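Local coordinates for polymerase nucleotidyl transferase domain-containing protein (Archaeoglobus fulgidus, PDB 1YLQ) that probably transfers nucleotidyl groups, although its own substrate is not established, at residues 39-45 against 70-76; 19-23 against 86-92; 13-17 against 46-52. One frame throughout, in Å; residues are numbered along the deposited sequence.

Contact 1 of 3, residues 39-45 against 70-76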
# COMPACT_ATOMS: atom_id res chain seq x y z
N ASP A 39 -0.03 -6.52 -3.60
CA ASP A 39 0.77 -7.40 -4.49
C ASP A 39 1.20 -6.59 -5.71
O ASP A 39 0.44 -5.75 -6.22
CB ASP A 39 -0.03 -8.60 -4.93
CG ASP A 39 -0.34 -9.52 -3.78
OD1 ASP A 39 0.61 -10.18 -3.29
OD2 ASP A 39 -1.52 -9.51 -3.31
N VAL A 40 2.43 -6.80 -6.13
CA VAL A 40 3.01 -6.11 -7.30
C VAL A 40 3.52 -7.17 -8.26
O VAL A 40 4.50 -7.85 -7.98
CB VAL A 40 4.19 -5.24 -6.90
CG1 VAL A 40 4.63 -4.36 -8.11
CG2 VAL A 40 3.84 -4.31 -5.74
N ALA A 41 2.86 -7.31 -9.39
CA ALA A 41 3.36 -8.26 -10.41
C ALA A 41 4.16 -7.44 -11.43
O ALA A 41 3.67 -6.44 -11.95
CB ALA A 41 2.22 -8.99 -11.04
N ILE A 42 5.41 -7.83 -11.65
CA ILE A 42 6.27 -7.19 -12.62
C ILE A 42 6.53 -8.22 -13.72
O ILE A 42 7.11 -9.27 -13.48
CB ILE A 42 7.55 -6.69 -11.95
CG1 ILE A 42 7.16 -5.79 -10.74
CG2 ILE A 42 8.51 -5.94 -13.04
CD1 ILE A 42 8.30 -5.33 -9.92
N VAL A 43 6.08 -7.92 -14.94
CA VAL A 43 5.82 -8.96 -15.92
C VAL A 43 6.58 -8.65 -17.20
O VAL A 43 6.41 -7.58 -17.79
CB VAL A 43 4.31 -9.03 -16.26
CG1 VAL A 43 4.04 -10.07 -17.35
CG2 VAL A 43 3.43 -9.28 -14.95
N SER A 44 7.42 -9.59 -17.65
CA SER A 44 8.14 -9.42 -18.93
C SER A 44 8.65 -10.78 -19.32
O SER A 44 9.02 -11.57 -18.45
CB SER A 44 9.35 -8.50 -18.72
OG SER A 44 10.19 -8.54 -19.88
N ASP A 45 8.75 -11.06 -20.63
CA ASP A 45 9.37 -12.34 -21.02
C ASP A 45 10.90 -12.31 -20.87
O ASP A 45 11.56 -13.34 -20.98
CB ASP A 45 8.96 -12.76 -22.43
CG ASP A 45 7.57 -13.36 -22.45
OD1 ASP A 45 7.00 -13.73 -21.37
OD2 ASP A 45 7.04 -13.51 -23.55
N GLU A 70 4.32 -7.21 -1.87
CA GLU A 70 4.72 -8.59 -2.14
C GLU A 70 4.97 -8.59 -3.63
O GLU A 70 4.08 -8.27 -4.38
CB GLU A 70 3.61 -9.60 -1.71
CG GLU A 70 3.94 -11.09 -2.05
CD GLU A 70 2.91 -12.12 -1.50
OE1 GLU A 70 2.70 -12.17 -0.26
OE2 GLU A 70 2.38 -12.94 -2.30
N PHE A 71 6.20 -8.89 -4.07
CA PHE A 71 6.59 -8.77 -5.48
C PHE A 71 6.46 -10.15 -6.12
O PHE A 71 6.79 -11.13 -5.47
CB PHE A 71 8.06 -8.28 -5.57
CG PHE A 71 8.24 -6.86 -5.11
CD1 PHE A 71 7.89 -5.79 -5.96
CD2 PHE A 71 8.72 -6.59 -3.83
CE1 PHE A 71 8.02 -4.42 -5.52
CE2 PHE A 71 8.85 -5.23 -3.37
CZ PHE A 71 8.52 -4.17 -4.23
N HIS A 72 6.01 -10.21 -7.38
CA HIS A 72 5.87 -11.43 -8.15
C HIS A 72 6.51 -11.08 -9.48
O HIS A 72 6.05 -10.16 -10.17
CB HIS A 72 4.39 -11.82 -8.32
CG HIS A 72 3.71 -12.04 -6.99
ND1 HIS A 72 2.98 -11.07 -6.35
CD2 HIS A 72 3.72 -13.11 -6.17
CE1 HIS A 72 2.51 -11.55 -5.22
NE2 HIS A 72 2.99 -12.77 -5.07
N ILE A 73 7.60 -11.75 -9.80
CA ILE A 73 8.42 -11.43 -10.98
C ILE A 73 8.05 -12.50 -11.95
O ILE A 73 8.33 -13.68 -11.72
CB ILE A 73 9.92 -11.50 -10.59
CG1 ILE A 73 10.20 -10.62 -9.31
CG2 ILE A 73 10.83 -11.15 -11.81
CD1 ILE A 73 9.54 -9.09 -9.43
N LEU A 74 7.36 -12.12 -13.03
CA LEU A 74 6.68 -13.11 -13.85
C LEU A 74 6.94 -12.95 -15.36
O LEU A 74 7.01 -11.85 -15.83
CB LEU A 74 5.18 -12.95 -13.62
CG LEU A 74 4.66 -13.06 -12.21
CD1 LEU A 74 3.13 -12.76 -12.19
CD2 LEU A 74 4.98 -14.49 -11.70
N THR A 75 6.98 -14.07 -16.09
CA THR A 75 6.89 -14.03 -17.53
C THR A 75 5.42 -13.71 -17.89
O THR A 75 4.53 -13.79 -17.01
CB THR A 75 7.27 -15.42 -18.13
OG1 THR A 75 6.33 -16.39 -17.66
CG2 THR A 75 8.65 -15.90 -17.64
N LYS A 76 5.16 -13.47 -19.18
CA LYS A 76 3.76 -13.27 -19.63
C LYS A 76 2.84 -14.49 -19.37
O LYS A 76 1.73 -14.32 -18.91
CB LYS A 76 3.70 -12.83 -21.10
CG LYS A 76 4.12 -11.32 -21.24
CD LYS A 76 4.16 -10.89 -22.70
CE LYS A 76 4.21 -9.30 -22.84
NZ LYS A 76 4.01 -8.98 -24.34
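The imidazole of His72 meets Asp39 at its edge: OD1 of Asp39 lies in the ring plane, 3.0 Å from CE1 of His72, with the carboxylate turned 43° against the ring. On the same ring NE2 gives a hydrogen bond of 2.8 Å to OE2 of Glu70, which receives it on the anti lone pair, and that bond helps to fix the ring's rotation. This is the parallel strand pair of a beta-alpha-beta unit, with helix 50-63 making the connection. Asp39 and Glu70 run side by side, their carboxylates steeply inclined at 77°, and both lie close to a bound sulfate; acidic groups at strand ends hold the metal site in many nucleotidyltransferases, so a similar place here is plausible. Phe71, on the opposite side of the sheet, is met obliquely at CD1 by CB of Val40 (3.9 Å) and by CD1 of Ile42 (4.0 Å). Phe71 has its CG beside the backbone N (chi1 -69°), which lays the ring alongside these aliphatic groups, and helix 50-63 covers this side through Phe56 and Ile60. Five backbone bonds, from Val40 N to Glu70 O through Ser44 N to Leu74 O, bind the strands. Past them Thr75 N-caps helix 76-83, and OD1 of Asp45 accepts the N-H of Lys76 at 2.9 Å, nearly along its C-O axis.

Contact 2 of 3, residues 19-23 against 86-92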
# COMPACT_ATOMS: atom_id res chain seq x y z
N GLU A 19 5.81 -4.62 -17.53
CA GLU A 19 4.54 -4.05 -17.14
C GLU A 19 4.30 -4.35 -15.69
O GLU A 19 4.76 -5.38 -15.18
CB GLU A 19 3.40 -4.57 -18.00
CG GLU A 19 3.47 -4.08 -19.48
CD GLU A 19 2.91 -2.64 -19.70
OE1 GLU A 19 3.05 -1.69 -18.86
OE2 GLU A 19 2.33 -2.45 -20.79
N ILE A 20 3.68 -3.40 -15.00
CA ILE A 20 3.47 -3.57 -13.57
C ILE A 20 2.00 -3.53 -13.26
O ILE A 20 1.30 -2.60 -13.67
CB ILE A 20 4.24 -2.48 -12.72
CG1 ILE A 20 5.73 -2.51 -13.06
CG2 ILE A 20 3.93 -2.66 -11.20
CD1 ILE A 20 6.43 -1.16 -12.81
N TYR A 21 1.56 -4.54 -12.51
CA TYR A 21 0.18 -4.61 -12.08
C TYR A 21 0.08 -4.68 -10.57
O TYR A 21 0.85 -5.42 -9.93
CB TYR A 21 -0.39 -5.91 -12.64
CG TYR A 21 -0.27 -6.03 -14.12
CD1 TYR A 21 -1.24 -5.49 -14.95
CD2 TYR A 21 0.82 -6.68 -14.71
CE1 TYR A 21 -1.17 -5.62 -16.33
CE2 TYR A 21 0.95 -6.76 -16.11
CZ TYR A 21 -0.08 -6.26 -16.90
OH TYR A 21 0.00 -6.34 -18.28
N LEU A 22 -0.92 -3.99 -10.00
CA LEU A 22 -1.17 -3.96 -8.55
C LEU A 22 -2.42 -4.78 -8.19
O LEU A 22 -3.43 -4.71 -8.88
CB LEU A 22 -1.34 -2.50 -8.06
CG LEU A 22 -0.13 -1.55 -8.25
CD1 LEU A 22 -0.42 -0.13 -7.56
CD2 LEU A 22 1.15 -2.19 -7.64
N TYR A 23 -2.33 -5.60 -7.16
CA TYR A 23 -3.51 -6.22 -6.59
C TYR A 23 -3.26 -6.40 -5.09
O TYR A 23 -2.49 -5.61 -4.48
CB TYR A 23 -3.90 -7.52 -7.35
CG TYR A 23 -2.78 -8.52 -7.55
CD1 TYR A 23 -1.79 -8.24 -8.48
CD2 TYR A 23 -2.76 -9.77 -6.86
CE1 TYR A 23 -0.75 -9.12 -8.71
CE2 TYR A 23 -1.65 -10.71 -7.09
CZ TYR A 23 -0.69 -10.32 -8.04
OH TYR A 23 0.40 -11.07 -8.42
N ILE A 86 -6.99 -13.85 -9.42
CA ILE A 86 -7.00 -12.46 -8.98
C ILE A 86 -8.33 -11.86 -9.34
O ILE A 86 -8.71 -11.88 -10.53
CB ILE A 86 -5.86 -11.63 -9.65
CG1 ILE A 86 -4.49 -12.18 -9.23
CG2 ILE A 86 -5.91 -10.13 -9.23
CD1 ILE A 86 -3.38 -11.65 -10.13
N ARG A 87 -9.00 -11.29 -8.33
CA ARG A 87 -10.35 -10.72 -8.48
C ARG A 87 -10.33 -9.49 -9.39
O ARG A 87 -11.17 -9.35 -10.29
CB ARG A 87 -10.96 -10.37 -7.11
CG ARG A 87 -12.08 -9.30 -7.20
CD ARG A 87 -13.16 -9.33 -6.07
NE ARG A 87 -12.59 -9.12 -4.73
CZ ARG A 87 -12.37 -10.09 -3.85
NH1 ARG A 87 -12.69 -11.36 -4.14
NH2 ARG A 87 -11.84 -9.81 -2.66
N LYS A 88 -9.33 -8.64 -9.17
CA LYS A 88 -9.24 -7.32 -9.74
C LYS A 88 -7.77 -6.93 -9.67
O LYS A 88 -7.12 -7.12 -8.64
CB LYS A 88 -10.06 -6.36 -8.85
CG LYS A 88 -10.31 -4.98 -9.38
CD LYS A 88 -11.61 -4.40 -8.72
CE LYS A 88 -11.62 -2.87 -8.60
NZ LYS A 88 -12.99 -2.37 -8.10
N TYR A 89 -7.25 -6.35 -10.74
CA TYR A 89 -5.91 -5.74 -10.66
C TYR A 89 -5.96 -4.40 -11.36
O TYR A 89 -6.90 -4.14 -12.14
CB TYR A 89 -4.84 -6.64 -11.33
CG TYR A 89 -5.07 -6.96 -12.77
CD1 TYR A 89 -4.63 -6.11 -13.78
CD2 TYR A 89 -5.76 -8.14 -13.15
CE1 TYR A 89 -4.86 -6.42 -15.15
CE2 TYR A 89 -5.99 -8.46 -14.49
CZ TYR A 89 -5.55 -7.60 -15.49
OH TYR A 89 -5.82 -7.96 -16.78
N ARG A 90 -4.92 -3.59 -11.14
CA ARG A 90 -4.75 -2.33 -11.87
C ARG A 90 -3.34 -2.21 -12.45
O ARG A 90 -2.34 -2.35 -11.72
CB ARG A 90 -4.98 -1.15 -10.91
CG ARG A 90 -4.73 0.19 -11.55
CD ARG A 90 -5.91 0.77 -12.34
NE ARG A 90 -5.47 1.90 -13.16
CZ ARG A 90 -6.28 2.73 -13.83
NH1 ARG A 90 -7.61 2.58 -13.79
NH2 ARG A 90 -5.76 3.72 -14.55
N ARG A 91 -3.25 -1.93 -13.74
CA ARG A 91 -1.96 -1.64 -14.37
C ARG A 91 -1.40 -0.33 -13.81
O ARG A 91 -2.12 0.69 -13.74
CB ARG A 91 -2.09 -1.56 -15.91
CG ARG A 91 -0.81 -1.93 -16.63
CD ARG A 91 -1.03 -2.11 -18.12
NE ARG A 91 -1.20 -0.83 -18.80
CZ ARG A 91 -1.18 -0.66 -20.12
NH1 ARG A 91 -0.98 -1.70 -20.93
NH2 ARG A 91 -1.36 0.56 -20.64
N LEU A 92 -0.14 -0.36 -13.38
CA LEU A 92 0.51 0.81 -12.78
C LEU A 92 1.08 1.75 -13.83
O LEU A 92 2.12 1.50 -14.45
CB LEU A 92 1.54 0.45 -11.69
CG LEU A 92 2.46 1.54 -11.09
CD1 LEU A 92 1.71 2.64 -10.29
CD2 LEU A 92 3.62 0.97 -10.26
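Ile20, Leu22 and their partners Leu92 and Arg90 show how three backbone bonds can fasten a short antiparallel edge: Leu92 N to Ile20 O (2.7 Å), Leu22 N to Arg90 O, and Arg90 N to Leu22 O. Leu22 and Arg90 form the hydrogen-bonded pair, Tyr21 and Arg91 the non-hydrogen-bonded one. Aromatic contacts come next. A CH-pi interaction places CD1 of Ile86 over the centre of the Tyr23 ring, 3.6 Å from its centroid and 12° off the normal. The ring is brought under the isoleucine because CG of Tyr23 sits between the backbone N and carbonyl carbon (chi1 51°). Replacing this ring with the methyl of an alanine is likely to leave the tip of Ile86 without its aromatic platform and to open a gap between strand and loop. The Tyr21 and Tyr89 rings stand perpendicular, touching CD1 to CD1 at 3.6 Å, while CG of Arg91 rests 3.7 Å from CE1 of Tyr21. Among aliphatic groups, CG2 of Ile20 lies alongside CD2 of Leu92, 3.8 Å away. The salt bridge is purely a matter of charge: OE2 of Glu19 is 3.4 Å from NH1 of Arg91, well out of the guanidinium plane. Trp79 of helix 76-83 stacks on Tyr21; across the sheet, helix 3-14 packs on Ile20 and Leu22, and Tyr31 of the second subunit covers Leu22, Arg90 and Leu92.

Contact 3 of 3, residues 13-17 against 46-52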
# COMPACT_ATOMS: atom_id res chain seq x y z
N LYS A 13 14.39 0.80 -15.28
CA LYS A 13 15.85 0.91 -15.45
C LYS A 13 16.49 -0.43 -15.86
O LYS A 13 17.45 -0.47 -16.65
CB LYS A 13 16.49 1.39 -14.16
CG LYS A 13 17.92 1.78 -14.36
CD LYS A 13 18.67 2.18 -13.09
CE LYS A 13 20.16 2.25 -13.47
NZ LYS A 13 21.05 2.41 -12.29
N ASP A 14 15.98 -1.49 -15.28
CA ASP A 14 16.47 -2.85 -15.54
C ASP A 14 15.76 -3.48 -16.76
O ASP A 14 16.39 -3.93 -17.74
CB ASP A 14 16.26 -3.71 -14.28
CG ASP A 14 17.01 -5.04 -14.34
OD1 ASP A 14 17.24 -5.58 -15.46
OD2 ASP A 14 17.38 -5.52 -13.26
N VAL A 15 14.45 -3.45 -16.74
CA VAL A 15 13.66 -4.15 -17.78
C VAL A 15 12.71 -3.13 -18.42
O VAL A 15 11.62 -2.90 -17.91
CB VAL A 15 12.85 -5.35 -17.19
CG1 VAL A 15 12.06 -6.09 -18.30
CG2 VAL A 15 13.76 -6.33 -16.45
N GLN A 16 13.13 -2.56 -19.54
CA GLN A 16 12.43 -1.46 -20.18
C GLN A 16 10.99 -1.84 -20.55
O GLN A 16 10.08 -1.01 -20.46
CB GLN A 16 13.18 -1.03 -21.45
CG GLN A 16 12.66 0.23 -22.02
CD GLN A 16 13.60 0.82 -23.02
OE1 GLN A 16 14.46 0.11 -23.57
NE2 GLN A 16 13.47 2.14 -23.29
N ASP A 17 10.79 -3.08 -20.98
CA ASP A 17 9.46 -3.45 -21.47
C ASP A 17 8.52 -3.96 -20.40
O ASP A 17 7.41 -4.41 -20.72
CB ASP A 17 9.55 -4.45 -22.65
CG ASP A 17 9.93 -5.90 -22.20
OD1 ASP A 17 10.05 -6.21 -21.00
OD2 ASP A 17 10.14 -6.77 -23.08
N VAL A 46 11.46 -11.17 -20.55
CA VAL A 46 12.87 -11.18 -20.09
C VAL A 46 13.08 -12.14 -18.88
O VAL A 46 14.12 -12.73 -18.71
CB VAL A 46 13.35 -9.73 -19.75
CG1 VAL A 46 14.75 -9.72 -19.22
CG2 VAL A 46 13.32 -8.86 -21.05
N PHE A 47 12.06 -12.32 -18.06
CA PHE A 47 12.17 -13.18 -16.88
C PHE A 47 12.08 -14.67 -17.21
O PHE A 47 12.12 -15.53 -16.29
CB PHE A 47 11.12 -12.76 -15.86
CG PHE A 47 11.31 -11.33 -15.36
CD1 PHE A 47 12.56 -10.91 -14.90
CD2 PHE A 47 10.23 -10.45 -15.29
CE1 PHE A 47 12.75 -9.61 -14.43
CE2 PHE A 47 10.39 -9.15 -14.78
CZ PHE A 47 11.65 -8.72 -14.38
N GLU A 48 11.99 -14.99 -18.51
CA GLU A 48 12.14 -16.37 -18.95
C GLU A 48 13.57 -16.86 -18.57
O GLU A 48 13.81 -18.02 -18.44
CB GLU A 48 11.90 -16.54 -20.44
CG GLU A 48 10.46 -16.56 -20.82
CD GLU A 48 10.26 -16.48 -22.34
OE1 GLU A 48 11.25 -16.22 -23.07
OE2 GLU A 48 9.12 -16.67 -22.80
N ASP A 49 14.49 -15.93 -18.39
CA ASP A 49 15.84 -16.28 -17.96
C ASP A 49 15.85 -16.19 -16.44
O ASP A 49 15.73 -15.09 -15.88
CB ASP A 49 16.86 -15.32 -18.60
CG ASP A 49 18.26 -15.54 -18.10
OD1 ASP A 49 18.44 -16.14 -17.05
OD2 ASP A 49 19.21 -15.11 -18.74
N ARG A 50 15.93 -17.35 -15.78
CA ARG A 50 15.89 -17.45 -14.31
C ARG A 50 16.93 -16.55 -13.66
O ARG A 50 16.71 -16.03 -12.59
CB ARG A 50 16.12 -18.90 -13.89
CG ARG A 50 16.24 -19.15 -12.37
CD ARG A 50 15.84 -20.58 -12.06
NE ARG A 50 16.69 -21.56 -12.71
CZ ARG A 50 16.52 -22.88 -12.63
NH1 ARG A 50 15.48 -23.41 -12.00
NH2 ARG A 50 17.38 -23.67 -13.22
N ASN A 51 18.08 -16.39 -14.31
CA ASN A 51 19.15 -15.60 -13.72
C ASN A 51 18.75 -14.13 -13.64
O ASN A 51 19.11 -13.41 -12.70
CB ASN A 51 20.43 -15.79 -14.53
CG ASN A 51 20.95 -17.18 -14.41
OD1 ASN A 51 21.21 -17.66 -13.30
ND2 ASN A 51 21.04 -17.88 -15.53
N ARG A 52 18.01 -13.69 -14.64
CA ARG A 52 17.44 -12.34 -14.69
C ARG A 52 16.33 -12.14 -13.66
O ARG A 52 16.27 -11.09 -13.00
CB ARG A 52 16.92 -12.07 -16.12
CG ARG A 52 16.60 -10.60 -16.41
CD ARG A 52 17.87 -9.69 -16.48
NE ARG A 52 17.43 -8.31 -16.75
CZ ARG A 52 17.28 -7.84 -17.99
NH1 ARG A 52 17.53 -8.64 -19.04
NH2 ARG A 52 16.86 -6.60 -18.19
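Arg52 grips Asp14 side-on, and both of its donors converge on a single oxygen: OD1 of Asp14 takes NH2 of Arg52 at 2.9 Å and NE of Arg52 at 3.0 Å. The carboxylate and guanidinium planes are only 12° apart, so this is a nearly flat salt bridge in which OD1 sits at the guanidinium edge. NH2 also reaches the backbone O of Asp14 at 2.7 Å, but the bond is strongly bent, 119° at the hydrogen, and counts as weak. A bend at chi2 (69°) in an Arg52 chain that otherwise starts out extended swings the guanidinium round to the aspartate. The apolar part of the first shell belongs to Val15. Its CG2 lies 3.6 Å from NH2 of Arg52 and 3.8 Å from CZ of Phe47, while its CG1 meets CG2 of Val46 tip to tip at 4.1 Å.

Further out, Asp49 N-caps helix 50-63: its OD1 accepts the N-H of Asn51 at 2.8 Å, with a weaker bond from Arg52 N, and this holds the turn from which Arg52 departs. Ser44 ties the two loops together, its OG being hydrogen-bonded to OD1 of Asp17 and to the N of Val46, and Phe47 meets the ring of Phe56. Lys59 makes only a long, weak ion pair with Asp14, and the carboxylate of Glu55 lies near that of Asp14 while being itself a long, weak partner of Arg52. A positive group beside the last carbonyls of helix 3-14 would probably suit the negative end of that helix dipole. The whole is a helix-end junction of an alpha/beta fold, the C-terminal end of one helix pinned to an N-capped first turn of another.

In the fold
Along the chain the segments come in the order 13-17, 19-23, 39-45, 46-52, 70-76 and 86-92, so contact 1 falls between the two halves of contact 2, while contact 3 alternates with both. Contacts 1 and 2 share one mixed sheet, ordered 69-74, 38-43, 19-23 and 90-91; their centres are about 10 Å apart, joined by backbone bonds between the two middle strands. Contact 3 is also about 10 Å from contact 1, but about 19 Å from contact 2. It joins helices 3-14 and 50-63, which pack on the same sheet face. Together the three tie the small domain from edge strand to edge strand and to its helices.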